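Local coordinates for protein APL1 (Anopheles gambiae, PDB 3O6N) that probably forms a complex with the leucine-rich repeat protein LRIM1 that regulates complement-like immunity in the mosquito, at residues K48-A62 against V71-D85. Sequence-based numbering, arbitrary orientation.
Sequences KIVTFKNSTMRKLPA and VELLNLNDLQIEEID
Two neighbouring coils of the leucine-rich repeat solenoid stack here, V50 lying over L74 in the parallel strands 49-53 and 73-75, and L60 over I84 farther along the turn. K48 O opens the strand ladder by taking two amides, L73 N at 3.0 Å and nearly in line with the carbonyl, E72 N on a lone pair. V50 then gives its N to L73 O and takes N75 N on its own O. On the buried face of the strands, the methyls of V50 divide the work: CG1, anti to the backbone N (chi1 172°), meets L74 CD1, while CG2 touches V71 CG2 at 3.7 Å.

Deeper inside, the F52 ring receives L79 CD2 over one face, a CH-pi contact 4.2 Å from the centroid. M57 CE reaches that same face, its chain bent at chi3 (-69°), and presses on L79 CD2 at 3.3 Å, closer than usual carbon contact. L76 bridges this cluster to the next part of the coil, CD2 against F52 CE2 and CD1 against L60 CD2; F37 from the preceding turn adds to the core at F52 and M57.

Past strand 49-53 the register slips by one residue, T56 beside L79, with M57 N bonded to L79 O, and it is regained at K59 and E83. The double grip recurs as R58 O accepts from both E82 N (2.7 Å) and E83 N. One water links S55 O, D78 O and Q80 NE2. R58 NH1 donates to Q80 OE1 at 3.0 Å from above the amide plane, and a second water ties that nitrogen to Q80 O and E82 OE2. On the short 59-60/83-84 pair, extended K59 brings NZ to D85 OD1 in a long salt bridge of 3.7 Å, whereas D85 OD2 accepts a hydrogen bond from Y87 N.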
ATOM      1  N   LYS A  48     -23.650  15.031  18.488  1.00 32.08           N
ATOM      2  CA  LYS A  48     -23.457  14.264  17.263  1.00 30.70           C
ATOM      3  C   LYS A  48     -22.021  13.772  17.099  1.00 29.40           C
ATOM      4  O   LYS A  48     -21.768  12.812  16.373  1.00 28.45           O
ATOM      5  CB  LYS A  48     -23.860  15.102  16.048  1.00 31.74           C
ATOM      6  CG  LYS A  48     -25.320  15.524  16.037  1.00 40.67           C
ATOM      7  CD  LYS A  48     -25.644  16.323  14.785  1.00 46.87           C
ATOM      8  CE  LYS A  48     -27.135  16.582  14.661  1.00 53.36           C
ATOM      9  NZ  LYS A  48     -27.469  17.251  13.372  1.00 60.40           N
ATOM     10  N   ILE A  49     -21.086  14.439  17.766  1.00 26.91           N
ATOM     11  CA  ILE A  49     -19.674  14.083  17.665  1.00 30.75           C
ATOM     12  C   ILE A  49     -19.152  13.672  19.034  1.00 33.08           C
ATOM     13  O   ILE A  49     -19.141  14.470  19.970  1.00 39.54           O
ATOM     14  CB  ILE A  49     -18.827  15.254  17.128  1.00 39.68           C
ATOM     15  CG1 ILE A  49     -19.617  16.074  16.101  1.00 39.66           C
ATOM     16  CG2 ILE A  49     -17.525  14.742  16.534  1.00 37.64           C
ATOM     17  CD1 ILE A  49     -20.028  15.301  14.874  1.00 37.11           C
ATOM     18  N   VAL A  50     -18.726  12.421  19.154  1.00 26.90           N
ATOM     19  CA  VAL A  50     -18.345  11.887  20.453  1.00 30.37           C
ATOM     20  C   VAL A  50     -16.919  11.364  20.467  1.00 32.36           C
ATOM     21  O   VAL A  50     -16.548  10.525  19.649  1.00 29.14           O
ATOM     22  CB  VAL A  50     -19.289  10.752  20.893  1.00 29.53           C
ATOM     23  CG1 VAL A  50     -18.757  10.077  22.150  1.00 30.24           C
ATOM     24  CG2 VAL A  50     -20.691  11.291  21.114  1.00 27.69           C
ATOM     25  N   THR A  51     -16.124  11.867  21.402  1.00 30.28           N
ATOM     26  CA  THR A  51     -14.776  11.358  21.593  1.00 32.14           C
ATOM     27  C   THR A  51     -14.438  11.261  23.076  1.00 32.55           C
ATOM     28  O   THR A  51     -15.150  11.802  23.921  1.00 35.32           O
ATOM     29  CB  THR A  51     -13.724  12.232  20.880  1.00 35.17           C
ATOM     30  OG1 THR A  51     -12.502  11.496  20.768  1.00 45.09           O
ATOM     31  CG2 THR A  51     -13.472  13.503  21.663  1.00 34.31           C
ATOM     32  N   PHE A  52     -13.352  10.561  23.378  1.00 33.01           N
ATOM     33  CA  PHE A  52     -12.926  10.347  24.752  1.00 25.01           C
ATOM     34  C   PHE A  52     -11.509  10.858  24.954  1.00 30.31           C
ATOM     35  O   PHE A  52     -10.684  10.799  24.043  1.00 32.18           O
ATOM     36  CB  PHE A  52     -12.980   8.858  25.092  1.00 25.32           C
ATOM     37  CG  PHE A  52     -14.372   8.303  25.151  1.00 31.46           C
ATOM     38  CD1 PHE A  52     -14.955   7.992  26.368  1.00 33.07           C
ATOM     39  CD2 PHE A  52     -15.104   8.107  23.993  1.00 30.81           C
ATOM     40  CE1 PHE A  52     -16.239   7.485  26.428  1.00 34.78           C
ATOM     41  CE2 PHE A  52     -16.391   7.603  24.048  1.00 29.14           C
ATOM     42  CZ  PHE A  52     -16.958   7.292  25.266  1.00 33.67           C
ATOM     43  N   LYS A  53     -11.232  11.364  26.151  1.00 29.47           N
ATOM     44  CA  LYS A  53      -9.883  11.787  26.506  1.00 34.37           C
ATOM     45  C   LYS A  53      -9.475  11.180  27.842  1.00 33.88           C
ATOM     46  O   LYS A  53     -10.270  11.135  28.779  1.00 34.18           O
ATOM     47  CB  LYS A  53      -9.788  13.314  26.556  1.00 38.02           C
ATOM     48  CG  LYS A  53      -9.884  13.983  25.195  1.00 47.35           C
ATOM     49  CD  LYS A  53      -8.798  13.473  24.262  1.00 53.48           C
ATOM     50  CE  LYS A  53      -8.904  14.103  22.884  1.00 60.58           C
ATOM     51  NZ  LYS A  53      -7.885  13.556  21.944  1.00 61.06           N
ATOM     52  N   ASN A  54      -8.237  10.702  27.917  1.00 34.57           N
ATOM     53  CA  ASN A  54      -7.724  10.103  29.140  1.00 40.73           C
ATOM     54  C   ASN A  54      -8.688   9.049  29.680  1.00 38.31           C
ATOM     55  O   ASN A  54      -8.977   9.008  30.876  1.00 36.62           O
ATOM     56  CB  ASN A  54      -7.473  11.186  30.191  1.00 51.63           C
ATOM     57  CG  ASN A  54      -6.178  10.976  30.948  1.00 60.40           C
ATOM     58  OD1 ASN A  54      -5.831   9.852  31.308  1.00 64.98           O
ATOM     59  ND2 ASN A  54      -5.450  12.060  31.184  1.00 62.12           N
ATOM     60  N   SER A  55      -9.184   8.197  28.786  1.00 33.96           N
ATOM     61  CA  SER A  55     -10.192   7.206  29.154  1.00 30.59           C
ATOM     62  C   SER A  55      -9.794   5.786  28.767  1.00 30.94           C
ATOM     63  O   SER A  55      -8.992   5.575  27.853  1.00 30.13           O
ATOM     64  CB  SER A  55     -11.536   7.550  28.512  1.00 27.86           C
ATOM     65  OG  SER A  55     -11.998   8.822  28.931  1.00 28.66           O
ATOM     66  N   THR A  56     -10.366   4.818  29.477  1.00 25.20           N
ATOM     67  CA  THR A  56     -10.227   3.407  29.144  1.00 25.32           C
ATOM     68  C   THR A  56     -11.572   2.697  29.298  1.00 28.94           C
ATOM     69  O   THR A  56     -12.275   2.878  30.294  1.00 30.34           O
ATOM     70  CB  THR A  56      -9.186   2.704  30.038  1.00 32.82           C
ATOM     71  OG1 THR A  56      -9.654   2.672  31.391  1.00 44.46           O
ATOM     72  CG2 THR A  56      -7.852   3.434  29.986  1.00 34.75           C
ATOM     73  N   MET A  57     -11.932   1.902  28.298  1.00 26.47           N
ATOM     74  CA  MET A  57     -13.132   1.081  28.364  1.00 25.62           C
ATOM     75  C   MET A  57     -12.800  -0.311  27.855  1.00 27.76           C
ATOM     76  O   MET A  57     -12.932  -0.591  26.664  1.00 26.42           O
ATOM     77  CB  MET A  57     -14.260   1.689  27.526  1.00 27.65           C
ATOM     78  CG  MET A  57     -14.797   3.012  28.055  1.00 26.58           C
ATOM     79  SD  MET A  57     -16.356   3.471  27.275  1.00 29.86           S
ATOM     80  CE  MET A  57     -15.826   3.840  25.606  1.00 26.26           C
ATOM     81  N   ARG A  58     -12.364  -1.182  28.758  1.00 26.32           N
ATOM     82  CA  ARG A  58     -11.898  -2.506  28.359  1.00 28.66           C
ATOM     83  C   ARG A  58     -13.025  -3.337  27.744  1.00 27.42           C
ATOM     84  O   ARG A  58     -12.786  -4.211  26.909  1.00 25.29           O
ATOM     85  CB  ARG A  58     -11.214  -3.210  29.533  1.00 33.39           C
ATOM     86  CG  ARG A  58     -10.171  -2.316  30.202  1.00 38.51           C
ATOM     87  CD  ARG A  58      -9.075  -3.085  30.921  1.00 40.67           C
ATOM     88  NE  ARG A  58      -8.205  -2.188  31.683  1.00 42.43           N
ATOM     89  CZ  ARG A  58      -7.124  -1.581  31.194  1.00 44.59           C
ATOM     90  NH1 ARG A  58      -6.759  -1.768  29.933  1.00 36.64           N
ATOM     91  NH2 ARG A  58      -6.404  -0.781  31.971  1.00 46.77           N
ATOM     92  N   LYS A  59     -14.256  -3.046  28.153  1.00 26.81           N
ATOM     93  CA  LYS A  59     -15.429  -3.554  27.451  1.00 23.17           C
ATOM     94  C   LYS A  59     -16.321  -2.375  27.085  1.00 23.72           C
ATOM     95  O   LYS A  59     -16.662  -1.561  27.940  1.00 26.18           O
ATOM     96  CB  LYS A  59     -16.200  -4.560  28.311  1.00 27.87           C
ATOM     97  CG  LYS A  59     -17.509  -5.017  27.685  1.00 32.59           C
ATOM     98  CD  LYS A  59     -18.158  -6.146  28.478  1.00 44.04           C
ATOM     99  CE  LYS A  59     -19.438  -6.620  27.798  1.00 50.63           C
ATOM    100  NZ  LYS A  59     -20.018  -7.823  28.457  1.00 54.88           N
ATOM    101  N   LEU A  60     -16.679  -2.272  25.811  1.00 23.32           N
ATOM    102  CA  LEU A  60     -17.572  -1.211  25.359  1.00 23.09           C
ATOM    103  C   LEU A  60     -19.008  -1.529  25.774  1.00 19.83           C
ATOM    104  O   LEU A  60     -19.578  -2.520  25.321  1.00 19.88           O
ATOM    105  CB  LEU A  60     -17.486  -1.056  23.841  1.00 22.75           C
ATOM    106  CG  LEU A  60     -18.290   0.099  23.238  1.00 25.19           C
ATOM    107  CD1 LEU A  60     -17.711   1.447  23.667  1.00 23.77           C
ATOM    108  CD2 LEU A  60     -18.332  -0.018  21.727  1.00 27.66           C
ATOM    109  N   PRO A  61     -19.597  -0.686  26.638  1.00 23.96           N
ATOM    110  CA  PRO A  61     -20.929  -0.942  27.201  1.00 23.70           C
ATOM    111  C   PRO A  61     -22.063  -0.454  26.308  1.00 22.03           C
ATOM    112  O   PRO A  61     -21.887   0.494  25.547  1.00 22.82           O
ATOM    113  CB  PRO A  61     -20.912  -0.122  28.494  1.00 23.97           C
ATOM    114  CG  PRO A  61     -20.035   1.052  28.162  1.00 22.95           C
ATOM    115  CD  PRO A  61     -18.987   0.539  27.188  1.00 24.01           C
ATOM    116  N   ALA A  62     -23.222  -1.096  26.415  1.00 21.42           N
ATOM    117  CA  ALA A  62     -24.411  -0.662  25.692  1.00 24.63           C
ATOM    118  C   ALA A  62     -24.910   0.690  26.202  1.00 25.75           C
ATOM    119  O   ALA A  62     -25.599   1.420  25.490  1.00 27.02           O
ATOM    120  CB  ALA A  62     -25.511  -1.707  25.809  1.00 27.99           C
ATOM    121  N   VAL A  71     -25.714  10.135  17.739  1.00 24.33           N
ATOM    122  CA  VAL A  71     -24.304  10.213  17.380  1.00 21.46           C
ATOM    123  C   VAL A  71     -24.102   9.953  15.888  1.00 24.65           C
ATOM    124  O   VAL A  71     -24.651   9.001  15.334  1.00 28.11           O
ATOM    125  CB  VAL A  71     -23.460   9.205  18.187  1.00 21.68           C
ATOM    126  CG1 VAL A  71     -21.994   9.291  17.780  1.00 20.29           C
ATOM    127  CG2 VAL A  71     -23.617   9.455  19.685  1.00 23.37           C
ATOM    128  N   GLU A  72     -23.319  10.810  15.244  1.00 26.50           N
ATOM    129  CA  GLU A  72     -23.023  10.660  13.823  1.00 28.89           C
ATOM    130  C   GLU A  72     -21.575  10.230  13.626  1.00 27.76           C
ATOM    131  O   GLU A  72     -21.266   9.447  12.729  1.00 25.27           O
ATOM    132  CB  GLU A  72     -23.298  11.965  13.072  1.00 30.34           C
ATOM    133  CG  GLU A  72     -24.753  12.404  13.127  1.00 39.41           C
ATOM    134  CD  GLU A  72     -25.016  13.662  12.324  1.00 46.47           C
ATOM    135  OE1 GLU A  72     -24.039  14.333  11.928  1.00 45.17           O
ATOM    136  OE2 GLU A  72     -26.202  13.978  12.088  1.00 50.73           O
ATOM    137  N   LEU A  73     -20.696  10.749  14.477  1.00 26.21           N
ATOM    138  CA  LEU A  73     -19.288  10.376  14.463  1.00 26.62           C
ATOM    139  C   LEU A  73     -18.867   9.901  15.848  1.00 25.77           C
ATOM    140  O   LEU A  73     -18.878  10.670  16.809  1.00 26.43           O
ATOM    141  CB  LEU A  73     -18.423  11.559  14.025  1.00 27.45           C
ATOM    142  CG  LEU A  73     -16.949  11.286  13.705  1.00 29.96           C
ATOM    143  CD1 LEU A  73     -16.360  12.429  12.892  1.00 33.72           C
ATOM    144  CD2 LEU A  73     -16.130  11.042  14.967  1.00 26.12           C
ATOM    145  N   LEU A  74     -18.501   8.629  15.947  1.00 23.23           N
ATOM    146  CA  LEU A  74     -18.089   8.054  17.220  1.00 22.17           C
ATOM    147  C   LEU A  74     -16.613   7.662  17.178  1.00 24.96           C
ATOM    148  O   LEU A  74     -16.210   6.784  16.413  1.00 22.43           O
ATOM    149  CB  LEU A  74     -18.954   6.843  17.569  1.00 20.73           C
ATOM    150  CG  LEU A  74     -18.638   6.108  18.871  1.00 20.79           C
ATOM    151  CD1 LEU A  74     -18.828   7.026  20.069  1.00 25.43           C
ATOM    152  CD2 LEU A  74     -19.508   4.873  19.003  1.00 25.27           C
ATOM    153  N   ASN A  75     -15.813   8.326  18.002  1.00 21.41           N
ATOM    154  CA  ASN A  75     -14.384   8.056  18.057  1.00 19.01           C
ATOM    155  C   ASN A  75     -14.017   7.227  19.285  1.00 17.03           C
ATOM    156  O   ASN A  75     -13.916   7.751  20.395  1.00 20.87           O
ATOM    157  CB  ASN A  75     -13.601   9.370  18.040  1.00 20.32           C
ATOM    158  CG  ASN A  75     -12.110   9.159  17.875  1.00 24.82           C
ATOM    159  OD1 ASN A  75     -11.600   8.064  18.108  1.00 21.37           O
ATOM    160  ND2 ASN A  75     -11.402  10.211  17.475  1.00 26.64           N
ATOM    161  N   LEU A  76     -13.828   5.928  19.077  1.00 16.16           N
ATOM    162  CA  LEU A  76     -13.411   5.031  20.147  1.00 18.36           C
ATOM    163  C   LEU A  76     -11.971   4.557  19.941  1.00 18.23           C
ATOM    164  O   LEU A  76     -11.586   3.486  20.413  1.00 20.83           O
ATOM    165  CB  LEU A  76     -14.355   3.832  20.241  1.00 15.07           C
ATOM    166  CG  LEU A  76     -15.834   4.183  20.441  1.00 17.84           C
ATOM    167  CD1 LEU A  76     -16.716   2.956  20.291  1.00 16.42           C
ATOM    168  CD2 LEU A  76     -16.050   4.846  21.796  1.00 21.66           C
ATOM    169  N   ASN A  77     -11.183   5.358  19.231  1.00 18.69           N
ATOM    170  CA  ASN A  77      -9.776   5.044  19.004  1.00 22.47           C
ATOM    171  C   ASN A  77      -8.968   5.014  20.298  1.00 23.32           C
ATOM    172  O   ASN A  77      -9.104   5.904  21.139  1.00 24.16           O
ATOM    173  CB  ASN A  77      -9.147   6.060  18.045  1.00 21.49           C
ATOM    174  CG  ASN A  77      -9.328   5.685  16.594  1.00 24.32           C
ATOM    175  OD1 ASN A  77     -10.108   4.796  16.258  1.00 23.16           O
ATOM    176  ND2 ASN A  77      -8.599   6.366  15.719  1.00 29.20           N
ATOM    177  N   ASP A  78      -8.134   3.988  20.452  1.00 20.39           N
ATOM    178  CA  ASP A  78      -7.200   3.902  21.580  1.00 22.61           C
ATOM    179  C   ASP A  78      -7.864   4.016  22.955  1.00 24.03           C
ATOM    180  O   ASP A  78      -7.398   4.755  23.825  1.00 23.30           O
ATOM    181  CB  ASP A  78      -6.098   4.956  21.440  1.00 27.77           C
ATOM    182  CG  ASP A  78      -4.975   4.761  22.441  1.00 26.99           C
ATOM    183  OD1 ASP A  78      -4.722   3.606  22.842  1.00 26.83           O
ATOM    184  OD2 ASP A  78      -4.343   5.766  22.825  1.00 26.98           O
ATOM    185  N   LEU A  79      -8.947   3.272  23.148  1.00 17.75           N
ATOM    186  CA  LEU A  79      -9.650   3.248  24.429  1.00 22.47           C
ATOM    187  C   LEU A  79      -9.333   1.965  25.190  1.00 21.97           C
ATOM    188  O   LEU A  79      -9.957   1.666  26.208  1.00 24.55           O
ATOM    189  CB  LEU A  79     -11.163   3.361  24.210  1.00 23.49           C
ATOM    190  CG  LEU A  79     -11.784   4.761  24.237  1.00 30.37           C
ATOM    191  CD1 LEU A  79     -10.966   5.756  23.440  1.00 32.13           C
ATOM    192  CD2 LEU A  79     -13.208   4.709  23.722  1.00 34.34           C
ATOM    193  N   GLN A  80      -8.366   1.208  24.681  1.00 20.20           N
ATOM    194  CA  GLN A  80      -7.985  -0.072  25.273  1.00 19.10           C
ATOM    195  C   GLN A  80      -9.161  -1.051  25.356  1.00 19.53           C
ATOM    196  O   GLN A  80      -9.299  -1.795  26.323  1.00 19.84           O
ATOM    197  CB  GLN A  80      -7.332   0.147  26.640  1.00 21.55           C
ATOM    198  CG  GLN A  80      -6.104   1.055  26.557  1.00 22.08           C
ATOM    199  CD  GLN A  80      -5.434   1.285  27.897  1.00 29.65           C
ATOM    200  OE1 GLN A  80      -5.110   0.340  28.617  1.00 30.99           O
ATOM    201  NE2 GLN A  80      -5.217   2.549  28.236  1.00 32.45           N
ATOM    202  N   ILE A  81      -9.994  -1.051  24.319  1.00 21.21           N
ATOM    203  CA  ILE A  81     -11.159  -1.930  24.254  1.00 19.99           C
ATOM    204  C   ILE A  81     -10.748  -3.349  23.885  1.00 21.50           C
ATOM    205  O   ILE A  81     -10.059  -3.559  22.888  1.00 22.00           O
ATOM    206  CB  ILE A  81     -12.173  -1.438  23.199  1.00 20.45           C
ATOM    207  CG1 ILE A  81     -12.557   0.019  23.465  1.00 22.25           C
ATOM    208  CG2 ILE A  81     -13.411  -2.344  23.164  1.00 18.02           C
ATOM    209  CD1 ILE A  81     -13.541   0.575  22.464  1.00 21.96           C
ATOM    210  N   GLU A  82     -11.180  -4.318  24.683  1.00 18.92           N
ATOM    211  CA  GLU A  82     -10.895  -5.720  24.404  1.00 20.42           C
ATOM    212  C   GLU A  82     -12.128  -6.466  23.911  1.00 22.39           C
ATOM    213  O   GLU A  82     -12.015  -7.446  23.179  1.00 24.04           O
ATOM    214  CB  GLU A  82     -10.347  -6.411  25.649  1.00 19.89           C
ATOM    215  CG  GLU A  82      -9.042  -5.828  26.135  1.00 18.60           C
ATOM    216  CD  GLU A  82      -8.566  -6.470  27.419  1.00 28.23           C
ATOM    217  OE1 GLU A  82      -8.559  -7.718  27.495  1.00 32.14           O
ATOM    218  OE2 GLU A  82      -8.209  -5.722  28.354  1.00 26.02           O
ATOM    219  N   GLU A  83     -13.303  -6.002  24.322  0.51 21.90           N
ATOM    220  CA  GLU A  83     -14.552  -6.637  23.921  0.51 24.58           C
ATOM    221  C   GLU A  83     -15.658  -5.610  23.710  0.51 26.41           C
ATOM    222  O   GLU A  83     -15.677  -4.560  24.354  0.51 25.17           O
ATOM    223  CB  GLU A  83     -14.989  -7.675  24.961  0.51 26.46           C
ATOM    224  CG  GLU A  83     -16.313  -8.358  24.634  0.51 29.45           C
ATOM    225  CD  GLU A  83     -16.678  -9.440  25.631  0.51 37.97           C
ATOM    226  OE1 GLU A  83     -15.761  -9.983  26.283  0.51 39.10           O
ATOM    227  OE2 GLU A  83     -17.883  -9.745  25.764  0.51 41.87           O
ATOM    228  N   ILE A  84     -16.573  -5.924  22.799  1.00 25.01           N
ATOM    229  CA  ILE A  84     -17.718  -5.069  22.523  1.00 23.96           C
ATOM    230  C   ILE A  84     -18.974  -5.772  23.018  1.00 23.51           C
ATOM    231  O   ILE A  84     -19.236  -6.904  22.623  1.00 21.84           O
ATOM    232  CB  ILE A  84     -17.883  -4.848  21.008  1.00 25.82           C
ATOM    233  CG1 ILE A  84     -16.670  -4.127  20.423  1.00 22.16           C
ATOM    234  CG2 ILE A  84     -19.169  -4.078  20.715  1.00 28.59           C
ATOM    235  CD1 ILE A  84     -16.700  -4.038  18.905  1.00 23.96           C
ATOM    236  N   ASP A  85     -19.749  -5.116  23.879  1.00 22.25           N
ATOM    237  CA  ASP A  85     -20.998  -5.713  24.345  1.00 22.64           C
ATOM    238  C   ASP A  85     -21.872  -6.048  23.147  1.00 23.05           C
ATOM    239  O   ASP A  85     -21.948  -5.276  22.195  1.00 22.18           O
ATOM    240  CB  ASP A  85     -21.748  -4.772  25.287  1.00 23.32           C
ATOM    241  CG  ASP A  85     -22.999  -5.407  25.864  1.00 35.03           C
ATOM    242  OD1 ASP A  85     -22.885  -6.121  26.883  1.00 39.01           O
ATOM    243  OD2 ASP A  85     -24.095  -5.205  25.297  1.00 33.75           O
TER
HETATM  244  O   HOH W   1     -11.763   8.971  21.501  1.00 29.80           O
HETATM  245  O   HOH W   2      -6.872   4.420  26.583  1.00 29.39           O
HETATM  246  O   HOH W   3      -7.454  -3.244  27.585  1.00 28.98           O